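Local coordinates for protein translation initiation factor eIF-2B (Pyrococcus horikoshii, PDB 1VB5) that probably takes part, as a regulatory subunit of archaeal initiation factor 2B, in exchanging the GDP bound to initiation factor 2 for GTP, at residues E30-L35 and M49-E54; L43-I48 and I72-R77; L140-P145 and I166-M171; T115-S120 and D146-H151. All coordinates share one frame; numbering follows the deposited sequence.

Contact 1: E30-L35 and M49-E54; sequences EAFLTL and MELREE
Leu51 drives its CD2 methyl into the face of the Phe32 ring, the methyl standing 3.4 Å from the ring centroid and only 12° off the ring normal, a CH-pi contact over the middle of the aromatic face. Leu51 gets there with CG anti to its backbone N (chi1 -175°), which aims the branch across the groove between helices 21-38 and 41-58. CG of Leu51 stands over the CZ side of the same ring, 3.6 Å from Phe32 CZ, so the side chain lies slantwise across the face instead of touching it at one point. These two helices form an antiparallel pair in the N-terminal helical part of the chain, their segment axes 11.0 Å apart at closest approach and 161° between directions. The same CD2 is flanked by Ala31 CB at 4.0 Å and met tip to tip by CD2 of Leu35, also at 4.0 Å. Replacing Phe32 with an alanine would probably leave Leu51 CD2 without its aromatic face and open a gap toward Ile72 and Leu81, which the ring also touches. Val6 of helix 4-14 packs on Leu51 as well, while Arg52 NH2 hydrogen-bonds Ile72 O.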
loop_
_atom_site.group_PDB
_atom_site.type_symbol
_atom_site.label_atom_id
_atom_site.label_comp_id
_atom_site.label_asym_id
_atom_site.label_seq_id
_atom_site.Cartn_x
_atom_site.Cartn_y
_atom_site.Cartn_z
ATOM N N GLU B 30 -21.192 17.337 19.847
ATOM C CA GLU B 30 -22.579 16.944 20.073
ATOM C C GLU B 30 -22.707 16.266 21.430
ATOM O O GLU B 30 -23.732 16.386 22.099
ATOM C CB GLU B 30 -23.053 15.977 18.986
ATOM C CG GLU B 30 -23.410 16.629 17.663
ATOM C CD GLU B 30 -23.809 15.609 16.603
ATOM O OE1 GLU B 30 -24.667 14.742 16.898
ATOM O OE2 GLU B 30 -23.268 15.677 15.476
ATOM N N ALA B 31 -21.660 15.549 21.829
ATOM C CA ALA B 31 -21.658 14.856 23.111
ATOM C C ALA B 31 -21.749 15.872 24.244
ATOM O O ALA B 31 -22.529 15.701 25.182
ATOM C CB ALA B 31 -20.390 14.024 23.255
ATOM N N PHE B 32 -20.949 16.931 24.156
ATOM C CA PHE B 32 -20.961 17.962 25.186
ATOM C C PHE B 32 -22.277 18.739 25.183
ATOM O O PHE B 32 -22.778 19.101 26.241
ATOM C CB PHE B 32 -19.775 18.918 25.017
ATOM C CG PHE B 32 -18.457 18.325 25.430
ATOM C CD1 PHE B 32 -17.613 17.739 24.490
ATOM C CD2 PHE B 32 -18.067 18.333 26.765
ATOM C CE1 PHE B 32 -16.398 17.170 24.874
ATOM C CE2 PHE B 32 -16.857 17.768 27.161
ATOM C CZ PHE B 32 -16.020 17.184 26.212
ATOM N N LEU B 33 -22.829 18.989 23.997
ATOM C CA LEU B 33 -24.101 19.702 23.877
ATOM C C LEU B 33 -25.206 18.869 24.510
ATOM O O LEU B 33 -26.159 19.406 25.079
ATOM C CB LEU B 33 -24.442 19.964 22.408
ATOM C CG LEU B 33 -23.689 21.102 21.721
ATOM C CD1 LEU B 33 -24.028 21.120 20.238
ATOM C CD2 LEU B 33 -24.065 22.424 22.374
ATOM N N THR B 34 -25.067 17.551 24.397
ATOM C CA THR B 34 -26.025 16.608 24.955
ATOM C C THR B 34 -25.900 16.593 26.475
ATOM O O THR B 34 -26.897 16.572 27.193
ATOM C CB THR B 34 -25.772 15.184 24.409
ATOM O OG1 THR B 34 -26.057 15.157 23.005
ATOM C CG2 THR B 34 -26.645 14.163 25.127
ATOM N N LEU B 35 -24.663 16.603 26.955
ATOM C CA LEU B 35 -24.390 16.597 28.383
ATOM C C LEU B 35 -25.091 17.777 29.066
ATOM O O LEU B 35 -25.594 17.653 30.184
ATOM C CB LEU B 35 -22.881 16.691 28.610
ATOM C CG LEU B 35 -22.354 16.466 30.026
ATOM C CD1 LEU B 35 -22.585 15.019 30.426
ATOM C CD2 LEU B 35 -20.872 16.797 30.077
ATOM N N MET B 49 -15.310 16.548 33.041
ATOM C CA MET B 49 -13.978 15.988 33.241
ATOM C C MET B 49 -13.933 14.573 32.678
ATOM O O MET B 49 -12.959 14.176 32.040
ATOM C CB MET B 49 -13.640 15.949 34.733
ATOM C CG MET B 49 -13.487 17.313 35.375
ATOM S SD MET B 49 -11.914 18.082 34.972
ATOM C CE MET B 49 -11.013 17.782 36.501
ATOM N N GLU B 50 -14.998 13.818 32.922
ATOM C CA GLU B 50 -15.082 12.447 32.447
ATOM C C GLU B 50 -15.253 12.389 30.932
ATOM O O GLU B 50 -14.632 11.561 30.269
ATOM C CB GLU B 50 -16.244 11.719 33.134
ATOM C CG GLU B 50 -16.348 10.242 32.768
ATOM C CD GLU B 50 -17.344 9.486 33.632
ATOM O OE1 GLU B 50 -18.547 9.826 33.599
ATOM O OE2 GLU B 50 -16.922 8.549 34.346
ATOM N N LEU B 51 -16.094 13.265 30.386
ATOM C CA LEU B 51 -16.316 13.281 28.945
ATOM C C LEU B 51 -15.041 13.717 28.225
ATOM O O LEU B 51 -14.746 13.238 27.131
ATOM C CB LEU B 51 -17.476 14.214 28.583
ATOM C CG LEU B 51 -17.872 14.204 27.103
ATOM C CD1 LEU B 51 -18.132 12.772 26.651
ATOM C CD2 LEU B 51 -19.108 15.064 26.886
ATOM N N ARG B 52 -14.290 14.627 28.839
ATOM C CA ARG B 52 -13.034 15.093 28.262
ATOM C C ARG B 52 -12.155 13.881 27.967
ATOM O O ARG B 52 -11.543 13.778 26.901
ATOM C CB ARG B 52 -12.290 15.997 29.248
ATOM C CG ARG B 52 -12.537 17.483 29.094
ATOM C CD ARG B 52 -11.631 18.256 30.039
ATOM N NE ARG B 52 -11.668 19.693 29.785
ATOM C CZ ARG B 52 -10.912 20.583 30.421
ATOM N NH1 ARG B 52 -10.054 20.189 31.353
ATOM N NH2 ARG B 52 -11.018 21.873 30.126
ATOM N N GLU B 53 -12.107 12.966 28.929
ATOM C CA GLU B 53 -11.298 11.764 28.817
ATOM C C GLU B 53 -11.858 10.747 27.826
ATOM O O GLU B 53 -11.121 10.218 26.997
ATOM C CB GLU B 53 -11.148 11.130 30.198
ATOM C CG GLU B 53 -10.083 10.061 30.280
ATOM C CD GLU B 53 -9.623 9.825 31.705
ATOM O OE1 GLU B 53 -8.791 8.914 31.920
ATOM O OE2 GLU B 53 -10.089 10.556 32.606
ATOM N N GLU B 54 -13.157 10.483 27.903
ATOM C CA GLU B 54 -13.790 9.524 27.005
ATOM C C GLU B 54 -13.717 9.953 25.542
ATOM O O GLU B 54 -13.539 9.122 24.655
ATOM C CB GLU B 54 -15.255 9.314 27.400
ATOM C CG GLU B 54 -15.441 8.740 28.795
ATOM C CD GLU B 54 -14.658 7.457 29.003
ATOM O OE1 GLU B 54 -14.876 6.494 28.238
ATOM O OE2 GLU B 54 -13.824 7.415 29.933
#

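Contact 2: L43-I48 and I72-R77; sequences LLEDAI and IPVTNR
Helix 41-58 lies against an irregular connection, with Leu44 CA 5.2 Å from Asn76 CA and Glu45 CA equally close to Thr75 CA, so that residues 72-77 run backward along the helix surface. Thr75 turns its side chain from the helix and presents its carbonyl instead: Leu44 CD2 lies 3.6 Å from Thr75 O, Glu45 CG reaches the same oxygen at 3.4 Å, and Ile48 CD1 approaches it too. These are van der Waals contacts of aliphatic groups with a backbone oxygen. Ile48 is forked over the extended connection, its CD1 near the carbonyls of Pro73 and Thr75 while CG2, anti to the backbone N, meets CG2 of Ile72 at 3.6 Å; the two isoleucine side chains slant across one another. On the outer side, Val74 CG1 rests 4.0 Å from Glu45 CB. The extended Glu45 side chain and that of Asn76 lie alongside each other and point the same way, joined by a weak hydrogen bond from Asn76 ND2 to Glu45 OE2 (3.4 Å) with carboxylate and amide planes 74° apart. Leu81 of helix 78-106 packs on Leu44, Ile48 and Ile72. Thr75 OG1 accepts from Arg77 N at 3.1 Å, an ST turn that leads into the N-cap residue Arg77, and the whole is a helix-to-helix connection bound to the flank of a neighbouring helix in an all-helical bundle.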
loop_
_atom_site.group_PDB
_atom_site.type_symbol
_atom_site.label_atom_id
_atom_site.label_comp_id
_atom_site.label_asym_id
_atom_site.label_seq_id
_atom_site.Cartn_x
_atom_site.Cartn_y
_atom_site.Cartn_z
ATOM N N LEU B 43 -23.701 18.608 38.923
ATOM C CA LEU B 43 -22.974 17.422 38.472
ATOM C C LEU B 43 -22.230 17.673 37.163
ATOM O O LEU B 43 -21.514 16.802 36.669
ATOM C CB LEU B 43 -23.942 16.255 38.277
ATOM C CG LEU B 43 -24.686 15.731 39.505
ATOM C CD1 LEU B 43 -25.639 14.627 39.079
ATOM C CD2 LEU B 43 -23.693 15.216 40.534
ATOM N N LEU B 44 -22.394 18.875 36.621
ATOM C CA LEU B 44 -21.786 19.249 35.353
ATOM C C LEU B 44 -20.259 19.219 35.299
ATOM O O LEU B 44 -19.682 18.684 34.354
ATOM C CB LEU B 44 -22.284 20.634 34.937
ATOM C CG LEU B 44 -22.207 20.933 33.440
ATOM C CD1 LEU B 44 -23.058 19.917 32.683
ATOM C CD2 LEU B 44 -22.694 22.353 33.163
ATOM N N GLU B 45 -19.606 19.785 36.307
ATOM C CA GLU B 45 -18.147 19.830 36.324
ATOM C C GLU B 45 -17.451 18.476 36.238
ATOM O O GLU B 45 -16.536 18.305 35.433
ATOM C CB GLU B 45 -17.660 20.595 37.554
ATOM C CG GLU B 45 -18.036 22.068 37.526
ATOM C CD GLU B 45 -17.659 22.796 38.800
ATOM O OE1 GLU B 45 -16.449 22.970 39.057
ATOM O OE2 GLU B 45 -18.580 23.191 39.547
ATOM N N ASP B 46 -17.864 17.515 37.058
ATOM C CA ASP B 46 -17.235 16.195 37.018
ATOM C C ASP B 46 -17.559 15.457 35.725
ATOM O O ASP B 46 -16.721 14.729 35.190
ATOM C CB ASP B 46 -17.667 15.338 38.213
ATOM C CG ASP B 46 -17.184 15.896 39.537
ATOM O OD1 ASP B 46 -16.090 16.501 39.568
ATOM O OD2 ASP B 46 -17.892 15.716 40.551
ATOM N N ALA B 47 -18.777 15.644 35.226
ATOM C CA ALA B 47 -19.199 14.995 33.991
ATOM C C ALA B 47 -18.355 15.486 32.819
ATOM O O ALA B 47 -18.017 14.716 31.923
ATOM C CB ALA B 47 -20.662 15.279 33.728
ATOM N N ILE B 48 -18.022 16.772 32.826
ATOM C CA ILE B 48 -17.212 17.352 31.764
ATOM C C ILE B 48 -15.794 16.781 31.826
ATOM O O ILE B 48 -15.157 16.553 30.798
ATOM C CB ILE B 48 -17.167 18.893 31.880
ATOM C CG1 ILE B 48 -18.586 19.457 31.741
ATOM C CG2 ILE B 48 -16.269 19.478 30.800
ATOM C CD1 ILE B 48 -18.676 20.961 31.900
ATOM N N ILE B 72 -13.529 22.958 25.838
ATOM C CA ILE B 72 -14.696 22.935 26.712
ATOM C C ILE B 72 -14.232 23.137 28.150
ATOM O O ILE B 72 -13.491 22.325 28.695
ATOM C CB ILE B 72 -15.473 21.597 26.586
ATOM C CG1 ILE B 72 -16.370 21.623 25.343
ATOM C CG2 ILE B 72 -16.362 21.387 27.807
ATOM C CD1 ILE B 72 -15.690 22.060 24.082
ATOM N N PRO B 73 -14.663 24.238 28.781
ATOM C CA PRO B 73 -14.279 24.541 30.161
ATOM C C PRO B 73 -14.956 23.662 31.198
ATOM O O PRO B 73 -16.074 23.190 30.991
ATOM C CB PRO B 73 -14.688 26.000 30.311
ATOM C CG PRO B 73 -15.948 26.052 29.501
ATOM C CD PRO B 73 -15.552 25.286 28.244
ATOM N N VAL B 74 -14.264 23.435 32.308
ATOM C CA VAL B 74 -14.822 22.654 33.399
ATOM C C VAL B 74 -15.601 23.702 34.191
ATOM O O VAL B 74 -15.034 24.444 34.997
ATOM C CB VAL B 74 -13.714 22.037 34.275
ATOM C CG1 VAL B 74 -14.329 21.318 35.465
ATOM C CG2 VAL B 74 -12.881 21.064 33.448
ATOM N N THR B 75 -16.900 23.775 33.929
ATOM C CA THR B 75 -17.766 24.755 34.572
ATOM C C THR B 75 -19.084 24.125 34.998
ATOM O O THR B 75 -19.416 23.014 34.580
ATOM C CB THR B 75 -18.069 25.906 33.594
ATOM O OG1 THR B 75 -18.898 26.886 34.229
ATOM C CG2 THR B 75 -18.785 25.369 32.366
ATOM N N ASN B 76 -19.834 24.836 35.837
ATOM C CA ASN B 76 -21.135 24.353 36.291
ATOM C C ASN B 76 -22.229 25.133 35.571
ATOM O O ASN B 76 -23.415 24.976 35.866
ATOM C CB ASN B 76 -21.294 24.524 37.808
ATOM C CG ASN B 76 -21.035 25.950 38.270
ATOM O OD1 ASN B 76 -21.473 26.915 37.640
ATOM N ND2 ASN B 76 -20.328 26.086 39.386
ATOM N N ARG B 77 -21.820 25.970 34.623
ATOM C CA ARG B 77 -22.753 26.783 33.854
ATOM C C ARG B 77 -23.217 26.143 32.546
ATOM O O ARG B 77 -22.480 26.092 31.561
ATOM C CB ARG B 77 -22.138 28.151 33.551
ATOM C CG ARG B 77 -22.144 29.102 34.727
ATOM C CD ARG B 77 -22.516 30.498 34.256
ATOM N NE ARG B 77 -21.348 31.290 33.901
ATOM C CZ ARG B 77 -21.380 32.346 33.100
ATOM N NH1 ARG B 77 -22.521 32.743 32.557
ATOM N NH2 ARG B 77 -20.265 33.009 32.840
#

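Contact 3: L140-P145 and I166-M171; sequences LTESSP and ITDAQM
With CG anti to its carbonyl carbon (chi1 -54°) and the carboxylate plane turned only 15° from the CA-CB bond (chi2 -15°), Asp168 reaches across to the loop that follows strand 136-141 and grips two successive backbone amides. Ser144 N binds OD2 at 2.9 Å on its syn side, 19° out of the carboxylate plane; Ser143 N reaches OD1 by a weaker, more bent bond of 3.0 Å. OD1 also lies 3.3 Å from Thr141 CB, the two side chains crossing at about a right angle. Thr141 CG2, anti to the carbonyl carbon, instead packs against Met171 CG at 3.6 Å, and its hydroxyl hydrogen-bonds His116. Glu142 runs extended alongside Thr167, OE1 3.6 Å from Thr167 CG2, while OE2 forms a salt bridge with Arg241 of the second subunit. A water linked to Ser144 OG and Asp168 N ties the loops together beside these carboxylates. In the backbone, Ile166 N donates to Leu140 O and Glu142 N to Ile166 O, both at 2.9 Å, on the two sides of the parallel bridge between Thr141 and Ile166. Two loops thus meet at the C-terminal ends of adjacent parallel strands, as in Rossmann-like alpha/beta folds, here next to the subunit interface.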
loop_
_atom_site.group_PDB
_atom_site.type_symbol
_atom_site.label_atom_id
_atom_site.label_comp_id
_atom_site.label_asym_id
_atom_site.label_seq_id
_atom_site.Cartn_x
_atom_site.Cartn_y
_atom_site.Cartn_z
ATOM N N LEU B 140 -6.548 8.659 -6.545
ATOM C CA LEU B 140 -6.774 8.355 -5.140
ATOM C C LEU B 140 -6.753 6.857 -4.885
ATOM O O LEU B 140 -7.021 6.063 -5.781
ATOM C CB LEU B 140 -8.112 8.943 -4.707
ATOM C CG LEU B 140 -9.320 8.405 -5.468
ATOM C CD1 LEU B 140 -10.037 7.377 -4.607
ATOM C CD2 LEU B 140 -10.251 9.551 -5.819
ATOM N N THR B 141 -6.441 6.477 -3.652
ATOM C CA THR B 141 -6.369 5.073 -3.280
ATOM C C THR B 141 -7.680 4.607 -2.675
ATOM O O THR B 141 -8.404 5.397 -2.074
ATOM C CB THR B 141 -5.264 4.826 -2.236
ATOM O OG1 THR B 141 -5.612 5.489 -1.012
ATOM C CG2 THR B 141 -3.942 5.355 -2.727
ATOM N N GLU B 142 -7.979 3.318 -2.831
ATOM C CA GLU B 142 -9.197 2.750 -2.273
ATOM C C GLU B 142 -9.092 2.773 -0.745
ATOM O O GLU B 142 -10.107 2.877 -0.049
ATOM C CB GLU B 142 -9.394 1.319 -2.779
ATOM C CG GLU B 142 -8.291 0.358 -2.397
ATOM C CD GLU B 142 -8.388 -0.971 -3.146
ATOM O OE1 GLU B 142 -7.556 -1.870 -2.886
ATOM O OE2 GLU B 142 -9.294 -1.114 -3.995
ATOM N N SER B 143 -7.858 2.668 -0.246
ATOM C CA SER B 143 -7.540 2.713 1.186
ATOM C C SER B 143 -7.987 1.526 2.036
ATOM O O SER B 143 -8.999 1.603 2.743
ATOM C CB SER B 143 -8.105 3.994 1.815
ATOM O OG SER B 143 -7.727 5.138 1.070
ATOM N N SER B 144 -7.218 0.444 1.992
ATOM C CA SER B 144 -7.538 -0.746 2.778
ATOM C C SER B 144 -7.436 -0.417 4.265
ATOM O O SER B 144 -6.650 0.439 4.663
ATOM C CB SER B 144 -6.564 -1.877 2.440
ATOM O OG SER B 144 -6.631 -2.196 1.063
ATOM N N PRO B 145 -8.191 -1.132 5.112
ATOM C CA PRO B 145 -9.117 -2.214 4.768
ATOM C C PRO B 145 -10.589 -1.806 4.673
ATOM O O PRO B 145 -11.418 -2.598 4.233
ATOM C CB PRO B 145 -8.893 -3.201 5.897
ATOM C CG PRO B 145 -8.812 -2.275 7.074
ATOM C CD PRO B 145 -7.915 -1.136 6.561
ATOM N N ILE B 166 -6.842 3.729 -7.438
ATOM C CA ILE B 166 -5.789 2.718 -7.448
ATOM C C ILE B 166 -5.774 2.006 -6.100
ATOM O O ILE B 166 -6.480 2.411 -5.170
ATOM C CB ILE B 166 -4.378 3.347 -7.693
ATOM C CG1 ILE B 166 -3.991 4.264 -6.526
ATOM C CG2 ILE B 166 -4.372 4.134 -8.994
ATOM C CD1 ILE B 166 -2.591 4.893 -6.657
ATOM N N THR B 167 -4.998 0.928 -6.001
ATOM C CA THR B 167 -4.876 0.201 -4.737
ATOM C C THR B 167 -3.752 0.907 -3.990
ATOM O O THR B 167 -2.962 1.621 -4.607
ATOM C CB THR B 167 -4.467 -1.261 -4.963
ATOM O OG1 THR B 167 -3.205 -1.297 -5.629
ATOM C CG2 THR B 167 -5.509 -1.984 -5.817
ATOM N N ASP B 168 -3.663 0.712 -2.677
ATOM C CA ASP B 168 -2.616 1.374 -1.900
ATOM C C ASP B 168 -1.200 1.032 -2.394
ATOM O O ASP B 168 -0.330 1.902 -2.469
ATOM C CB ASP B 168 -2.734 1.011 -0.409
ATOM C CG ASP B 168 -4.132 1.286 0.170
ATOM O OD1 ASP B 168 -4.925 2.014 -0.466
ATOM O OD2 ASP B 168 -4.435 0.781 1.278
ATOM N N ALA B 169 -0.971 -0.232 -2.736
ATOM C CA ALA B 169 0.346 -0.666 -3.186
ATOM C C ALA B 169 0.807 -0.044 -4.507
ATOM O O ALA B 169 1.973 -0.184 -4.891
ATOM C CB ALA B 169 0.382 -2.194 -3.279
ATOM N N GLN B 170 -0.093 0.648 -5.201
ATOM C CA GLN B 170 0.262 1.275 -6.475
ATOM C C GLN B 170 0.686 2.746 -6.343
ATOM O O GLN B 170 1.017 3.386 -7.340
ATOM C CB GLN B 170 -0.913 1.177 -7.452
ATOM C CG GLN B 170 -1.053 -0.157 -8.179
ATOM C CD GLN B 170 -2.315 -0.207 -9.031
ATOM O OE1 GLN B 170 -3.393 -0.540 -8.543
ATOM N NE2 GLN B 170 -2.187 0.148 -10.301
ATOM N N MET B 171 0.683 3.272 -5.120
ATOM C CA MET B 171 1.049 4.671 -4.887
ATOM C C MET B 171 2.398 5.063 -5.480
ATOM O O MET B 171 2.560 6.184 -5.961
ATOM C CB MET B 171 1.029 4.990 -3.388
ATOM C CG MET B 171 -0.362 4.958 -2.792
ATOM S SD MET B 171 -0.443 5.615 -1.115
ATOM C CE MET B 171 0.498 4.370 -0.188
HETATM O O HOH W 1 -5.594 -1.346 -1.590
#

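Contact 4: T115-S120 and D146-H151; sequences THSFSS and DYEGLH
This is a buried loop-to-helix contact at the C-terminal ends of the parallel strands of the main sheet, where the loop after strand 111-115 meets the first turn of helix 148-158. Its aromatic half is an edge-to-face pair. His151 brings its CD2 edge over the centre of one Phe118 face, 3.4 Å above the plane, with centroids 4.5 Å apart and ring planes at 60°. Both rings are carried there by CG anti to the backbone N (chi1 176° for Phe118, 173° for His151), and Ser120 N lies over the opposite Phe118 face, toward its rim. At the start of the helix, Glu148 bends at chi2 so that its CG passes 3.8 Å from Phe118 CB and the carboxylate turns to Ser117. A leucine in place of Phe118 would probably deprive the His151 edge of its aromatic face and let the imidazole turn more freely, though NE2 is also bonded to Lys19. Ser117 OG donates to the anti lone pair of Glu148 OE2 (2.7 Å), and Lys197 forms a salt bridge with that same oxygen. One carboxylate oxygen thus takes both a hydroxyl and an ammonium partner, which is likely to favour the ionised form of this buried glutamate.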
loop_
_atom_site.group_PDB
_atom_site.type_symbol
_atom_site.label_atom_id
_atom_site.label_comp_id
_atom_site.label_asym_id
_atom_site.label_seq_id
_atom_site.Cartn_x
_atom_site.Cartn_y
_atom_site.Cartn_z
ATOM N N THR B 115 -3.822 11.567 -3.848
ATOM C CA THR B 115 -4.139 11.627 -2.433
ATOM C C THR B 115 -4.344 10.212 -1.907
ATOM O O THR B 115 -4.347 9.252 -2.681
ATOM C CB THR B 115 -5.417 12.490 -2.181
ATOM O OG1 THR B 115 -5.580 12.711 -0.772
ATOM C CG2 THR B 115 -6.658 11.800 -2.738
ATOM N N HIS B 116 -4.521 10.092 -0.595
ATOM C CA HIS B 116 -4.690 8.794 0.053
ATOM C C HIS B 116 -5.756 8.923 1.137
ATOM O O HIS B 116 -5.872 9.967 1.774
ATOM C CB HIS B 116 -3.338 8.356 0.650
ATOM C CG HIS B 116 -3.394 7.096 1.459
ATOM N ND1 HIS B 116 -3.885 5.908 0.962
ATOM C CD2 HIS B 116 -3.001 6.837 2.730
ATOM C CE1 HIS B 116 -3.795 4.973 1.890
ATOM N NE2 HIS B 116 -3.262 5.509 2.972
ATOM N N SER B 117 -6.542 7.866 1.317
ATOM C CA SER B 117 -7.612 7.835 2.309
ATOM C C SER B 117 -8.674 8.917 2.053
ATOM O O SER B 117 -8.754 9.470 0.956
ATOM C CB SER B 117 -7.025 7.997 3.710
ATOM O OG SER B 117 -8.000 7.733 4.701
ATOM N N PHE B 118 -9.489 9.206 3.066
ATOM C CA PHE B 118 -10.538 10.214 2.946
ATOM C C PHE B 118 -10.372 11.340 3.957
ATOM O O PHE B 118 -10.174 11.102 5.148
ATOM C CB PHE B 118 -11.928 9.592 3.133
ATOM C CG PHE B 118 -13.054 10.608 3.104
ATOM C CD1 PHE B 118 -13.433 11.211 1.910
ATOM C CD2 PHE B 118 -13.688 11.000 4.284
ATOM C CE1 PHE B 118 -14.426 12.195 1.881
ATOM C CE2 PHE B 118 -14.685 11.983 4.274
ATOM C CZ PHE B 118 -15.054 12.586 3.067
ATOM N N SER B 119 -10.458 12.569 3.462
ATOM C CA SER B 119 -10.344 13.762 4.288
ATOM C C SER B 119 -11.336 14.790 3.759
ATOM O O SER B 119 -11.202 15.242 2.622
ATOM C CB SER B 119 -8.930 14.331 4.198
ATOM O OG SER B 119 -8.894 15.671 4.657
ATOM N N SER B 120 -12.327 15.154 4.570
ATOM C CA SER B 120 -13.319 16.130 4.135
ATOM C C SER B 120 -12.652 17.455 3.783
ATOM O O SER B 120 -13.132 18.192 2.926
ATOM C CB SER B 120 -14.389 16.338 5.220
ATOM O OG SER B 120 -13.801 16.493 6.499
ATOM N N ASP B 146 -10.912 -0.580 5.084
ATOM C CA ASP B 146 -12.304 -0.117 5.067
ATOM C C ASP B 146 -12.718 0.592 3.786
ATOM O O ASP B 146 -13.889 0.902 3.593
ATOM C CB ASP B 146 -12.556 0.800 6.262
ATOM C CG ASP B 146 -12.305 0.103 7.578
ATOM O OD1 ASP B 146 -12.990 -0.910 7.840
ATOM O OD2 ASP B 146 -11.423 0.560 8.341
ATOM N N TYR B 147 -11.747 0.860 2.923
ATOM C CA TYR B 147 -12.008 1.504 1.644
ATOM C C TYR B 147 -12.718 2.856 1.717
ATOM O O TYR B 147 -13.631 3.124 0.939
ATOM C CB TYR B 147 -12.795 0.546 0.744
ATOM C CG TYR B 147 -12.085 -0.771 0.506
ATOM C CD1 TYR B 147 -12.716 -1.984 0.772
ATOM C CD2 TYR B 147 -10.768 -0.801 0.049
ATOM C CE1 TYR B 147 -12.050 -3.194 0.593
ATOM C CE2 TYR B 147 -10.093 -1.999 -0.134
ATOM C CZ TYR B 147 -10.738 -3.192 0.139
ATOM O OH TYR B 147 -10.073 -4.384 -0.044
ATOM N N GLU B 148 -12.292 3.714 2.639
ATOM C CA GLU B 148 -12.896 5.036 2.760
ATOM C C GLU B 148 -12.554 5.824 1.491
ATOM O O GLU B 148 -13.176 6.845 1.186
ATOM C CB GLU B 148 -12.358 5.768 3.996
ATOM C CG GLU B 148 -10.856 6.043 3.960
ATOM C CD GLU B 148 -10.017 4.930 4.591
ATOM O OE1 GLU B 148 -10.492 3.771 4.682
ATOM O OE2 GLU B 148 -8.868 5.224 4.990
ATOM N N GLY B 149 -11.561 5.341 0.749
ATOM C CA GLY B 149 -11.163 6.015 -0.474
ATOM C C GLY B 149 -12.272 5.987 -1.511
ATOM O O GLY B 149 -12.388 6.894 -2.338
ATOM N N LEU B 150 -13.089 4.941 -1.476
ATOM C CA LEU B 150 -14.182 4.830 -2.427
ATOM C C LEU B 150 -15.231 5.872 -2.074
ATOM O O LEU B 150 -15.958 6.341 -2.943
ATOM C CB LEU B 150 -14.779 3.416 -2.413
ATOM C CG LEU B 150 -13.809 2.337 -2.914
ATOM C CD1 LEU B 150 -14.457 0.956 -2.806
ATOM C CD2 LEU B 150 -13.422 2.636 -4.363
ATOM N N HIS B 151 -15.308 6.240 -0.800
ATOM C CA HIS B 151 -16.253 7.271 -0.396
ATOM C C HIS B 151 -15.812 8.584 -1.065
ATOM O O HIS B 151 -16.640 9.357 -1.538
ATOM C CB HIS B 151 -16.259 7.426 1.125
ATOM C CG HIS B 151 -17.074 8.586 1.609
ATOM N ND1 HIS B 151 -18.376 8.801 1.208
ATOM C CD2 HIS B 151 -16.770 9.597 2.456
ATOM C CE1 HIS B 151 -18.836 9.896 1.785
ATOM N NE2 HIS B 151 -17.882 10.399 2.547
#

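In the fold
The contacts form two pairs in separate parts of the chain, one helical and one alpha/beta. Contacts 1 and 2, with centres 9 Å apart, share helix 41-58 in the N-terminal helical bundle and touch through Phe32 and Ile72. Contacts 3 and 4, also 9 Å apart, lie in the alpha/beta part, where strand 136-141 is followed, through a loop, by helix 148-158 and a probable hydrogen bond joins Glu142 O to Gly149 N. Within each pair the segments alternate along the chain; the first pair closes before the second opens. Centres of contacts 2 and 3 are about 43 Å apart, on opposite sides of the chain's centre. The second subunit touches contacts 3 and 4 but neither of the others, so at these four sites the subunit interface lies in the alpha/beta part, not the helical one.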